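Long-range contacts in maleylacetate reductase (Agrobacterium tumefaciens, PDB 3HL0), which probably catalyses the NADH-dependent reduction of maleylacetate to 3-oxoadipate, as a member of the iron-containing alcohol dehydrogenase family: residues A[155-161]-A[213-219]; A[163-167]-A[205-209]; A[123-127]-A[150-154]; A[41-46]-A[64-68]. One frame throughout, in Å; residues are numbered along the deposited sequence.

Contact 1 (A[155-161]-A[213-219]); sequences AELTLGL and HDIGARE. With NAD (nicotinamide-adenine-dinucleotide), chain D.
Arg218 reaches from the first turn of helix 215-234 into the loop 155-161, where its guanidinium meets three carbonyl oxygens. One bond runs from NH2 to Leu161 O at 2.9 Å, with an N-H...O angle of 148°, on a lone pair in the carbonyl plane. A second, NH2 to Leu159 O, is weak. Thr158 O sits over the middle of one guanidinium face, 3.0 Å from CZ, where no N-H points at it; its own donor is Leu161 N in the type I turn of 158-161. A bend at chi2 (-66°) keeps CB and CD of Arg218 beside Thr158 OG1. Pro212 O accepts from NE, while Ser166 OG and Tyr121 OH share NH1, so each nitrogen of the group has a partner.

Ala155 O is gripped twice, by Thr158 N and by Thr158 OG1, the latter at 2.7 Å. A water donates to Thr158 OG1 and to Arg218 O, bridging the two segments. At the helix start Asp214 is the N-cap, OD1 accepting from Ala217 N. Apolar contact adds to this: Ile215 CD1 lies 3.9 Å from Ala155 CB and also touches Leu159 CD2, which rests against the His213 carbonyl as well.

Leu157 O receives a weak bond from the adenine amino group of NAD, and Leu161 CD1 touches the base. One buried cation gathering loop carbonyls thus probably helps hold the shape of the adenine-binding loop.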
# COMPACT_ATOMS: atom_id res chain seq x y z
N ALA A 155 5.96 5.93 -20.99
CA ALA A 155 5.99 4.53 -20.54
C ALA A 155 7.31 4.21 -19.80
O ALA A 155 7.35 3.26 -19.01
CB ALA A 155 5.79 3.60 -21.69
N GLU A 156 8.37 5.00 -19.99
CA GLU A 156 9.62 4.75 -19.22
C GLU A 156 9.39 4.83 -17.70
O GLU A 156 10.09 4.13 -16.93
CB GLU A 156 10.75 5.69 -19.68
CG GLU A 156 11.17 5.39 -21.11
CD GLU A 156 12.25 6.34 -21.68
OE1 GLU A 156 12.64 7.33 -21.03
OE2 GLU A 156 12.69 6.06 -22.81
N LEU A 157 8.43 5.66 -17.27
CA LEU A 157 8.14 5.88 -15.87
C LEU A 157 7.35 4.71 -15.25
O LEU A 157 7.20 4.64 -14.04
CB LEU A 157 7.35 7.18 -15.69
CG LEU A 157 8.07 8.39 -16.27
CD1 LEU A 157 7.31 9.60 -15.77
CD2 LEU A 157 9.54 8.45 -15.87
N THR A 158 6.90 3.80 -16.10
CA THR A 158 6.20 2.61 -15.64
C THR A 158 7.05 1.36 -15.59
O THR A 158 6.59 0.33 -15.12
CB THR A 158 4.94 2.30 -16.47
OG1 THR A 158 5.31 1.94 -17.79
CG2 THR A 158 3.95 3.49 -16.46
N LEU A 159 8.30 1.44 -16.05
CA LEU A 159 9.15 0.25 -16.04
C LEU A 159 9.31 -0.22 -14.59
O LEU A 159 9.38 -1.44 -14.34
CB LEU A 159 10.54 0.52 -16.65
CG LEU A 159 10.54 0.81 -18.18
CD1 LEU A 159 11.88 1.43 -18.59
CD2 LEU A 159 10.28 -0.40 -19.02
N GLY A 160 9.31 0.74 -13.66
CA GLY A 160 9.51 0.45 -12.25
C GLY A 160 8.26 0.12 -11.46
O GLY A 160 8.31 -0.05 -10.22
N LEU A 161 7.12 0.02 -12.16
CA LEU A 161 5.88 -0.29 -11.45
C LEU A 161 5.94 -1.78 -11.10
O LEU A 161 6.10 -2.62 -11.97
CB LEU A 161 4.67 0.05 -12.32
CG LEU A 161 3.28 -0.17 -11.71
CD1 LEU A 161 2.99 0.73 -10.50
CD2 LEU A 161 2.17 -0.02 -12.84
N HIS A 213 10.53 -4.83 -17.54
CA HIS A 213 11.42 -3.85 -18.17
C HIS A 213 11.20 -3.72 -19.69
O HIS A 213 11.91 -2.93 -20.33
CB HIS A 213 12.85 -4.39 -17.99
CG HIS A 213 13.01 -5.79 -18.54
ND1 HIS A 213 12.60 -6.92 -17.87
CD2 HIS A 213 13.46 -6.22 -19.75
CE1 HIS A 213 12.84 -7.99 -18.61
NE2 HIS A 213 13.35 -7.58 -19.77
N ASP A 214 10.29 -4.51 -20.27
CA ASP A 214 10.02 -4.50 -21.74
C ASP A 214 9.24 -3.22 -22.09
O ASP A 214 8.06 -3.08 -21.73
CB ASP A 214 9.22 -5.75 -22.08
CG ASP A 214 8.86 -5.88 -23.58
OD1 ASP A 214 8.50 -4.90 -24.24
OD2 ASP A 214 8.87 -7.02 -24.07
N ILE A 215 9.90 -2.28 -22.76
CA ILE A 215 9.32 -0.96 -22.97
C ILE A 215 8.16 -1.08 -23.95
O ILE A 215 7.17 -0.35 -23.79
CB ILE A 215 10.36 0.11 -23.42
CG1 ILE A 215 9.74 1.52 -23.43
CG2 ILE A 215 10.95 -0.28 -24.76
CD1 ILE A 215 9.29 2.05 -22.12
N GLY A 216 8.24 -1.99 -24.92
CA GLY A 216 7.13 -2.17 -25.89
C GLY A 216 5.86 -2.62 -25.19
O GLY A 216 4.77 -2.07 -25.44
N ALA A 217 5.99 -3.61 -24.32
CA ALA A 217 4.81 -4.07 -23.57
C ALA A 217 4.28 -2.98 -22.63
O ALA A 217 3.05 -2.83 -22.48
CB ALA A 217 5.13 -5.35 -22.80
N ARG A 218 5.17 -2.25 -21.97
CA ARG A 218 4.78 -1.12 -21.13
C ARG A 218 4.04 -0.04 -21.94
O ARG A 218 3.05 0.51 -21.47
CB ARG A 218 5.95 -0.51 -20.35
CG ARG A 218 6.49 -1.44 -19.22
CD ARG A 218 5.48 -1.65 -18.10
NE ARG A 218 6.19 -2.27 -16.97
CZ ARG A 218 5.67 -2.46 -15.77
NH1 ARG A 218 4.39 -2.17 -15.51
NH2 ARG A 218 6.46 -2.95 -14.81
N GLU A 219 4.52 0.25 -23.15
CA GLU A 219 3.84 1.25 -23.97
C GLU A 219 2.41 0.80 -24.27
O GLU A 219 1.47 1.62 -24.17
CB GLU A 219 4.64 1.48 -25.27
CG GLU A 219 5.93 2.25 -25.01
CD GLU A 219 6.71 2.46 -26.30
OE1 GLU A 219 6.56 1.64 -27.22
OE2 GLU A 219 7.46 3.45 -26.38
PA NAD D . -1.95 4.50 -5.97
O1A NAD D . -1.92 5.80 -6.69
O2A NAD D . -2.64 4.44 -4.66
O5B NAD D . -0.47 3.90 -5.96
C5B NAD D . -0.18 2.80 -5.09
C4B NAD D . 1.30 2.87 -4.74
O4B NAD D . 2.06 2.58 -5.91
C3B NAD D . 1.71 4.26 -4.24
O3B NAD D . 2.58 4.18 -3.10
C2B NAD D . 2.43 4.82 -5.44
O2B NAD D . 3.42 5.78 -5.11
C1B NAD D . 3.06 3.57 -6.08
N9A NAD D . 3.34 3.74 -7.53
C8A NAD D . 2.47 4.18 -8.50
N7A NAD D . 3.11 4.17 -9.70
C5A NAD D . 4.40 3.75 -9.51
C6A NAD D . 5.47 3.57 -10.38
N6A NAD D . 5.35 3.53 -11.73
N1A NAD D . 6.66 3.12 -9.81
C2A NAD D . 6.76 2.85 -8.47
N3A NAD D . 5.70 3.01 -7.61
C4A NAD D . 4.53 3.46 -8.14
O3 NAD D . -2.73 3.37 -6.85
PN NAD D . -3.81 3.52 -8.05
O1N NAD D . -4.45 2.17 -8.14
O2N NAD D . -3.07 4.06 -9.19
O5D NAD D . -4.90 4.57 -7.54
C5D NAD D . -5.92 4.21 -6.60
C4D NAD D . -6.62 5.50 -6.19
O4D NAD D . -7.07 6.16 -7.37
C3D NAD D . -7.87 5.18 -5.38
O3D NAD D . -8.06 6.24 -4.44
C2D NAD D . -8.96 5.18 -6.43
O2D NAD D . -10.28 5.42 -5.92
C1D NAD D . -8.48 6.30 -7.34
N1N NAD D . -9.01 6.22 -8.70
C2N NAD D . -9.75 7.28 -9.13
C3N NAD D . -10.28 7.25 -10.40
C7N NAD D . -11.03 8.46 -10.77
O7N NAD D . -11.47 8.47 -12.04
N7N NAD D . -11.26 9.46 -9.88
C4N NAD D . -10.04 6.17 -11.32
C5N NAD D . -9.28 5.09 -10.85
C6N NAD D . -8.78 5.13 -9.54
O HOH W 1 3.10 0.77 -18.78

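Contact 2 (A[163-167]-A[205-209]); sequences VAISM and LPVVR
Met167, present as selenomethionine, bridges from helix 163-180 to Leu205, Val208 and Arg209 on helix 188-210. Its CB does not aim straight at the partner helix; two successive turns, chi1 -60° and chi2 -54°, swing the chain round from there through CG to the selenium. SE settles between the backbone and a side chain, 3.5 Å from Leu205 O and 3.9 Å from Arg209 CB, the Arg209 chain running at about a right angle to it. The terminal CE lies 3.5 Å from Leu205 O and 3.7 Å from Val208 CG1, with Leu205 CD2 also close. The Met167 and Val208 side chains run past one another, pointing opposite ways.

The two helical segments are almost exactly antiparallel, at 174°, and their axes come within 9.9 Å. They belong to the all-helical C-terminal part of the iron-containing alcohol dehydrogenase fold, where helix 163-180 follows the loop that leaves strand 150-153, the last of the parallel sheet in sequence. Helix 289-300 also contributes to this packing, Leu300 touching both Met167 and Leu205.

One turn before Met167, Val163 CG1 lies 3.9 Å from Arg209 CG, against the aliphatic part of an extended side chain whose NH1 is bonded to Arg299 O. Leu205 CD2 rests 3.7 Å from Ser166 O. Ser166 CB faces Val208 CG1 at 4.2 Å, while its OG is bonded to Pro162 O.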
# COMPACT_ATOMS: atom_id res chain seq x y z
N VAL A 163 5.39 -5.69 -10.37
CA VAL A 163 4.59 -6.61 -11.14
C VAL A 163 3.19 -6.81 -10.54
O VAL A 163 2.21 -6.77 -11.28
CB VAL A 163 5.29 -7.94 -11.34
CG1 VAL A 163 4.34 -8.95 -11.92
CG2 VAL A 163 6.48 -7.75 -12.31
N ALA A 164 3.10 -7.03 -9.23
CA ALA A 164 1.77 -7.33 -8.66
C ALA A 164 0.77 -6.19 -8.86
O ALA A 164 -0.35 -6.48 -9.34
CB ALA A 164 1.92 -7.71 -7.17
N ILE A 165 1.13 -4.95 -8.55
CA ILE A 165 0.24 -3.79 -8.76
C ILE A 165 0.04 -3.52 -10.27
O ILE A 165 -1.04 -3.06 -10.70
CB ILE A 165 0.60 -2.51 -7.96
CG1 ILE A 165 -0.45 -1.44 -8.14
CG2 ILE A 165 1.99 -1.96 -8.35
CD1 ILE A 165 -1.75 -1.84 -7.55
N SER A 166 1.05 -3.84 -11.08
CA SER A 166 0.87 -3.71 -12.56
C SER A 166 -0.32 -4.58 -13.01
O SER A 166 -1.18 -4.13 -13.83
CB SER A 166 2.15 -4.10 -13.36
OG SER A 166 3.19 -3.16 -13.05
N MSE A 167 -0.41 -5.81 -12.49
CA MSE A 167 -1.48 -6.73 -12.88
C MSE A 167 -2.84 -6.26 -12.35
O MSE A 167 -3.82 -6.21 -13.10
CB MSE A 167 -1.20 -8.15 -12.40
CG MSE A 167 0.11 -8.77 -12.94
SE MSE A 167 0.31 -8.79 -14.86
CE MSE A 167 1.43 -7.27 -15.09
N LEU A 205 -0.47 -7.20 -20.62
CA LEU A 205 -0.22 -7.56 -19.21
C LEU A 205 0.55 -8.89 -19.03
O LEU A 205 1.43 -8.90 -18.19
CB LEU A 205 -1.53 -7.56 -18.40
CG LEU A 205 -2.10 -6.14 -18.25
CD1 LEU A 205 -3.55 -6.21 -17.68
CD2 LEU A 205 -1.23 -5.21 -17.37
N PRO A 206 0.24 -9.95 -19.81
CA PRO A 206 1.03 -11.20 -19.65
C PRO A 206 2.51 -11.01 -19.98
O PRO A 206 3.38 -11.66 -19.35
CB PRO A 206 0.39 -12.16 -20.65
CG PRO A 206 -1.05 -11.66 -20.74
CD PRO A 206 -0.86 -10.16 -20.77
N VAL A 207 2.79 -10.14 -20.95
CA VAL A 207 4.18 -9.79 -21.31
C VAL A 207 4.87 -8.98 -20.24
O VAL A 207 6.02 -9.28 -19.85
CB VAL A 207 4.27 -9.09 -22.67
CG1 VAL A 207 5.77 -8.78 -23.04
CG2 VAL A 207 3.64 -10.00 -23.73
N VAL A 208 4.18 -7.97 -19.72
CA VAL A 208 4.68 -7.18 -18.60
C VAL A 208 5.02 -8.06 -17.37
O VAL A 208 6.03 -7.82 -16.70
CB VAL A 208 3.67 -6.03 -18.22
CG1 VAL A 208 4.08 -5.38 -16.90
CG2 VAL A 208 3.66 -5.01 -19.35
N ARG A 209 4.21 -9.10 -17.12
CA ARG A 209 4.41 -9.95 -15.94
C ARG A 209 5.78 -10.63 -16.04
O ARG A 209 6.54 -10.64 -15.04
CB ARG A 209 3.32 -10.99 -15.83
CG ARG A 209 3.40 -11.72 -14.50
CD ARG A 209 2.53 -12.95 -14.52
NE ARG A 209 2.72 -13.62 -13.25
CZ ARG A 209 2.13 -14.76 -12.88
NH1 ARG A 209 1.28 -15.38 -13.68
NH2 ARG A 209 2.38 -15.28 -11.68

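Contact 3 (A[123-127]-A[150-154]); sequences GSEVT and VVIYD. With NAD (nicotinamide-adenine-dinucleotide), chain D.
The side chains of Glu125 and Tyr153 cross at about a right angle, and their carboxylate and ring planes are 69° apart. The phenol OH donates to Glu125 OE2 over 2.7 Å, using the lone pair anti to the other carboxylate oxygen. OE2 lies near the plane of the ring, at its edge, so it also comes within 3.2 Å of Tyr153 CE1. The approach depends on the shape of the Glu125 chain: CG sits between the backbone N and the carbonyl carbon (chi1 63°), and the bend at chi2 (-89°) carries the carboxylate across to the hydroxyl.

Val151 packs against both. Its CG1 lies 3.5 Å from the plane of the Tyr153 ring, over one face and offset toward the rim, and 3.8 Å from Glu125 CG. Its other branch, CG2, is turned to the loop backbone, 3.5 Å from Glu125 O, and reaches Val126 CG1 at 4.0 Å. Both Glu125 and Val126 cross the Val151 side chain at roughly right angles.

Strand 150-153 lies between strands 15-17 and 113-118 in the parallel sheet of the nucleotide-binding part of the fold. Pro118 and Ile15 pack on Tyr153 from these neighbours, and Trp226 of helix 215-234 meets its ring.

Further along the loop, Thr127 OG1 donates to the nicotinamide oxygen O7N of NAD at 2.6 Å. A buried carboxylate that accepts the phenol hydrogen thus links strand 150-153 to the loop that carries Thr127, consistent with a part in positioning that loop beside the nicotinamide.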
# COMPACT_ATOMS: atom_id res chain seq x y z
N GLY A 123 -6.14 5.38 -14.66
CA GLY A 123 -6.93 6.15 -15.64
C GLY A 123 -7.59 7.43 -15.13
O GLY A 123 -8.28 8.09 -15.90
N SER A 124 -7.38 7.77 -13.85
CA SER A 124 -8.00 9.01 -13.25
C SER A 124 -7.64 10.26 -14.03
O SER A 124 -8.41 11.26 -14.04
CB SER A 124 -7.47 9.17 -11.84
OG SER A 124 -8.13 10.24 -11.16
N GLU A 125 -6.46 10.25 -14.66
CA GLU A 125 -5.94 11.41 -15.41
C GLU A 125 -6.87 11.95 -16.51
O GLU A 125 -6.71 13.12 -16.94
CB GLU A 125 -4.56 11.12 -15.97
CG GLU A 125 -4.58 9.98 -16.98
CD GLU A 125 -4.38 8.57 -16.38
OE1 GLU A 125 -4.51 8.36 -15.15
OE2 GLU A 125 -4.09 7.66 -17.18
N VAL A 126 -7.79 11.10 -16.99
CA VAL A 126 -8.75 11.54 -18.03
C VAL A 126 -10.20 11.39 -17.59
O VAL A 126 -11.13 11.21 -18.41
CB VAL A 126 -8.53 10.83 -19.40
CG1 VAL A 126 -7.24 11.37 -20.09
CG2 VAL A 126 -8.48 9.31 -19.20
N THR A 127 -10.43 11.51 -16.28
CA THR A 127 -11.80 11.55 -15.79
C THR A 127 -12.07 12.82 -14.98
O THR A 127 -11.14 13.41 -14.40
CB THR A 127 -12.18 10.34 -14.87
OG1 THR A 127 -11.79 10.64 -13.52
CG2 THR A 127 -11.60 9.04 -15.35
N VAL A 150 -3.85 18.56 -19.08
CA VAL A 150 -2.83 17.97 -19.92
C VAL A 150 -2.40 16.63 -19.30
O VAL A 150 -2.28 16.55 -18.08
CB VAL A 150 -1.58 18.90 -20.04
CG1 VAL A 150 -0.48 18.23 -20.82
CG2 VAL A 150 -1.95 20.26 -20.65
N VAL A 151 -2.21 15.60 -20.11
CA VAL A 151 -1.68 14.34 -19.58
C VAL A 151 -0.45 13.99 -20.40
O VAL A 151 -0.49 14.10 -21.64
CB VAL A 151 -2.72 13.22 -19.77
CG1 VAL A 151 -2.17 11.91 -19.22
CG2 VAL A 151 -4.02 13.58 -19.09
N ILE A 152 0.65 13.66 -19.72
CA ILE A 152 1.90 13.24 -20.38
C ILE A 152 2.10 11.78 -20.05
O ILE A 152 2.37 11.43 -18.90
CB ILE A 152 3.09 14.10 -19.90
CG1 ILE A 152 2.83 15.56 -20.27
CG2 ILE A 152 4.41 13.62 -20.51
CD1 ILE A 152 3.98 16.48 -19.77
N TYR A 153 1.97 10.93 -21.06
CA TYR A 153 2.17 9.50 -20.87
C TYR A 153 3.58 9.11 -21.32
O TYR A 153 3.92 9.15 -22.52
CB TYR A 153 1.18 8.69 -21.73
CG TYR A 153 -0.22 8.61 -21.17
CD1 TYR A 153 -0.48 7.90 -19.99
CD2 TYR A 153 -1.29 9.21 -21.84
CE1 TYR A 153 -1.80 7.79 -19.48
CE2 TYR A 153 -2.56 9.12 -21.37
CZ TYR A 153 -2.83 8.40 -20.20
OH TYR A 153 -4.11 8.33 -19.75
N ASP A 154 4.38 8.70 -20.33
CA ASP A 154 5.77 8.33 -20.59
C ASP A 154 6.01 6.91 -20.09
O ASP A 154 6.19 6.72 -18.88
CB ASP A 154 6.70 9.31 -19.88
CG ASP A 154 8.18 9.01 -20.13
OD1 ASP A 154 8.52 7.95 -20.68
OD2 ASP A 154 9.01 9.91 -19.83
PA NAD D . -1.95 4.50 -5.97
O1A NAD D . -1.92 5.80 -6.69
O2A NAD D . -2.64 4.44 -4.66
O5B NAD D . -0.47 3.90 -5.96
C5B NAD D . -0.18 2.80 -5.09
C4B NAD D . 1.30 2.87 -4.74
O4B NAD D . 2.06 2.58 -5.91
C3B NAD D . 1.71 4.26 -4.24
O3B NAD D . 2.58 4.18 -3.10
C2B NAD D . 2.43 4.82 -5.44
O2B NAD D . 3.42 5.78 -5.11
C1B NAD D . 3.06 3.57 -6.08
N9A NAD D . 3.34 3.74 -7.53
C8A NAD D . 2.47 4.18 -8.50
N7A NAD D . 3.11 4.17 -9.70
C5A NAD D . 4.40 3.75 -9.51
C6A NAD D . 5.47 3.57 -10.38
N6A NAD D . 5.35 3.53 -11.73
N1A NAD D . 6.66 3.12 -9.81
C2A NAD D . 6.76 2.85 -8.47
N3A NAD D . 5.70 3.01 -7.61
C4A NAD D . 4.53 3.46 -8.14
O3 NAD D . -2.73 3.37 -6.85
PN NAD D . -3.81 3.52 -8.05
O1N NAD D . -4.45 2.17 -8.14
O2N NAD D . -3.07 4.06 -9.19
O5D NAD D . -4.90 4.57 -7.54
C5D NAD D . -5.92 4.21 -6.60
C4D NAD D . -6.62 5.50 -6.19
O4D NAD D . -7.07 6.16 -7.37
C3D NAD D . -7.87 5.18 -5.38
O3D NAD D . -8.06 6.24 -4.44
C2D NAD D . -8.96 5.18 -6.43
O2D NAD D . -10.28 5.42 -5.92
C1D NAD D . -8.48 6.30 -7.34
N1N NAD D . -9.01 6.22 -8.70
C2N NAD D . -9.75 7.28 -9.13
C3N NAD D . -10.28 7.25 -10.40
C7N NAD D . -11.03 8.46 -10.77
O7N NAD D . -11.47 8.47 -12.04
N7N NAD D . -11.26 9.46 -9.88
C4N NAD D . -10.04 6.17 -11.32
C5N NAD D . -9.28 5.09 -10.85
C6N NAD D . -8.78 5.13 -9.54

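Contact 4 (A[41-46]-A[64-68]); sequences STPQQK and FSEAA. With NAD (nicotinamide-adenine-dinucleotide), chain D.
Two backbone bonds join Ser41 to the segment 64-68. Ser41 N donates to Phe64 O at 3.1 Å (N-H...O angle 155°), and Ala67 N donates to Ser41 O at 2.9 Å (161°). The same Ser41 O receives a CA-H...O contact from Ser65. Ser41 OG bonds to Thr42 O, which Gln45 N reaches from the opposite face of the carbonyl plane.

NAD is held on the other side of 41-46. Thr42 OG1 donates to the adenosine ribose O2B at 2.7 Å, and O2B in turn donates a hydrogen bond to Gln45 OE1 at 2.8 Å. Gln44 NE2 bonds to O3B. With chi1 of 62°, Thr42 has its OG1 turned to the ribose while CG2 stays beside Ala67.

The two segments leave the C-terminal ends of adjacent parallel strands, 37-40 and 60-64, at the C-terminal edge of a Rossmann-like parallel sheet, where dinucleotides commonly bind. Helix 46-56 follows directly, Gln45 standing at its N-cap position.

Outward, Thr42 CG2 lies 3.6 Å from Ala67 O, and Pro43 CD 3.4 Å from Ser65 O. Ser65 CB approaches Ser41 OG at 3.3 Å, and the aliphatic chain of Lys46 runs alongside the Ser65 side chain. Lys46 NZ itself is salt-bridged to Glu50 and bonded to Gly136 O of the second subunit, whose His70 and Met69 pack on Pro43 and Gln44.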
# COMPACT_ATOMS: atom_id res chain seq x y z
N SER A 41 3.62 14.16 -5.41
CA SER A 41 3.82 12.70 -5.35
C SER A 41 3.43 12.14 -4.00
O SER A 41 3.15 12.90 -3.06
CB SER A 41 5.29 12.31 -5.60
OG SER A 41 6.09 12.63 -4.49
N THR A 42 3.39 10.83 -3.92
CA THR A 42 3.38 10.11 -2.65
C THR A 42 4.81 10.02 -2.09
O THR A 42 5.81 10.37 -2.77
CB THR A 42 2.90 8.66 -2.86
OG1 THR A 42 3.82 8.02 -3.74
CG2 THR A 42 1.49 8.60 -3.39
N PRO A 43 4.95 9.55 -0.84
CA PRO A 43 6.33 9.29 -0.36
C PRO A 43 7.08 8.23 -1.18
O PRO A 43 8.31 8.27 -1.30
CB PRO A 43 6.10 8.80 1.07
CG PRO A 43 4.83 9.46 1.50
CD PRO A 43 3.96 9.54 0.26
N GLN A 44 6.34 7.29 -1.76
CA GLN A 44 6.94 6.18 -2.51
C GLN A 44 7.49 6.60 -3.87
O GLN A 44 8.19 5.81 -4.54
CB GLN A 44 5.94 5.03 -2.65
CG GLN A 44 5.64 4.30 -1.31
CD GLN A 44 4.69 5.08 -0.38
OE1 GLN A 44 4.96 5.21 0.81
NE2 GLN A 44 3.59 5.61 -0.94
N GLN A 45 7.17 7.83 -4.29
CA GLN A 45 7.69 8.35 -5.55
C GLN A 45 8.34 9.75 -5.37
O GLN A 45 8.53 10.49 -6.34
CB GLN A 45 6.58 8.39 -6.60
CG GLN A 45 6.22 7.00 -7.14
CD GLN A 45 5.01 7.03 -8.06
OE1 GLN A 45 3.86 7.09 -7.59
NE2 GLN A 45 5.26 7.03 -9.38
N LYS A 46 8.77 10.05 -4.15
CA LYS A 46 9.31 11.36 -3.79
C LYS A 46 10.62 11.68 -4.54
O LYS A 46 10.86 12.83 -4.95
CB LYS A 46 9.54 11.39 -2.29
CG LYS A 46 10.38 12.56 -1.79
CD LYS A 46 10.65 12.35 -0.30
CE LYS A 46 11.05 13.65 0.39
NZ LYS A 46 12.53 13.92 0.38
N PHE A 64 5.56 18.77 -3.31
CA PHE A 64 4.78 18.31 -2.17
C PHE A 64 4.64 16.80 -2.35
O PHE A 64 3.95 16.35 -3.26
CB PHE A 64 3.39 18.96 -2.17
CG PHE A 64 2.54 18.57 -0.99
CD1 PHE A 64 2.65 19.27 0.22
CD2 PHE A 64 1.65 17.49 -1.06
CE1 PHE A 64 1.88 18.91 1.32
CE2 PHE A 64 0.86 17.13 0.05
CZ PHE A 64 0.99 17.85 1.24
N SER A 65 5.29 16.03 -1.49
CA SER A 65 5.41 14.58 -1.67
C SER A 65 4.67 13.79 -0.59
O SER A 65 5.09 12.68 -0.20
CB SER A 65 6.89 14.17 -1.72
OG SER A 65 7.57 14.57 -0.51
N GLU A 66 3.56 14.32 -0.14
CA GLU A 66 2.80 13.62 0.91
C GLU A 66 1.42 13.15 0.49
O GLU A 66 0.51 13.01 1.33
CB GLU A 66 2.73 14.48 2.18
CG GLU A 66 4.06 14.57 2.91
CD GLU A 66 4.08 15.68 3.91
OE1 GLU A 66 3.10 15.80 4.70
OE2 GLU A 66 5.08 16.43 3.92
N ALA A 67 1.24 12.91 -0.82
CA ALA A 67 -0.04 12.43 -1.31
C ALA A 67 -0.35 11.13 -0.59
O ALA A 67 0.54 10.31 -0.36
CB ALA A 67 -0.00 12.20 -2.80
N ALA A 68 -1.62 10.98 -0.20
CA ALA A 68 -2.01 9.96 0.74
C ALA A 68 -3.13 9.11 0.15
O ALA A 68 -3.92 9.60 -0.67
CB ALA A 68 -2.47 10.62 2.06
PA NAD D . -1.95 4.50 -5.97
O1A NAD D . -1.92 5.80 -6.69
O2A NAD D . -2.64 4.44 -4.66
O5B NAD D . -0.47 3.90 -5.96
C5B NAD D . -0.18 2.80 -5.09
C4B NAD D . 1.30 2.87 -4.74
O4B NAD D . 2.06 2.58 -5.91
C3B NAD D . 1.71 4.26 -4.24
O3B NAD D . 2.58 4.18 -3.10
C2B NAD D . 2.43 4.82 -5.44
O2B NAD D . 3.42 5.78 -5.11
C1B NAD D . 3.06 3.57 -6.08
N9A NAD D . 3.34 3.74 -7.53
C8A NAD D . 2.47 4.18 -8.50
N7A NAD D . 3.11 4.17 -9.70
C5A NAD D . 4.40 3.75 -9.51
C6A NAD D . 5.47 3.57 -10.38
N6A NAD D . 5.35 3.53 -11.73
N1A NAD D . 6.66 3.12 -9.81
C2A NAD D . 6.76 2.85 -8.47
N3A NAD D . 5.70 3.01 -7.61
C4A NAD D . 4.53 3.46 -8.14
O3 NAD D . -2.73 3.37 -6.85
PN NAD D . -3.81 3.52 -8.05
O1N NAD D . -4.45 2.17 -8.14
O2N NAD D . -3.07 4.06 -9.19
O5D NAD D . -4.90 4.57 -7.54
C5D NAD D . -5.92 4.21 -6.60
C4D NAD D . -6.62 5.50 -6.19
O4D NAD D . -7.07 6.16 -7.37
C3D NAD D . -7.87 5.18 -5.38
O3D NAD D . -8.06 6.24 -4.44
C2D NAD D . -8.96 5.18 -6.43
O2D NAD D . -10.28 5.42 -5.92
C1D NAD D . -8.48 6.30 -7.34
N1N NAD D . -9.01 6.22 -8.70
C2N NAD D . -9.75 7.28 -9.13
C3N NAD D . -10.28 7.25 -10.40
C7N NAD D . -11.03 8.46 -10.77
O7N NAD D . -11.47 8.47 -12.04
N7N NAD D . -11.26 9.46 -9.88
C4N NAD D . -10.04 6.17 -11.32
C5N NAD D . -9.28 5.09 -10.85
C6N NAD D . -8.78 5.13 -9.54

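How the contacts relate
Along the chain the order is contact 4, contact 3, then contact 1, with contact 2 falling between its two segments. Contacts 3 and 4, 18 Å apart between centres, are built on the parallel sheet, contact 3 on strand 150-153 and contact 4 on the loops after strands 37-40 and 60-64; contacts 1 and 2, 10 Å apart, belong mainly to the helices that follow. Contact 1 continues from strand 150-153 into helix 163-180 of contact 2. Contacts 1, 3 and 4 all touch NAD, at the adenine, nicotinamide and adenosine ribose respectively, so the cofactor spans the junction of sheet and helical parts, while contact 2 does not touch it, its Ser166 side chain about 7 Å away.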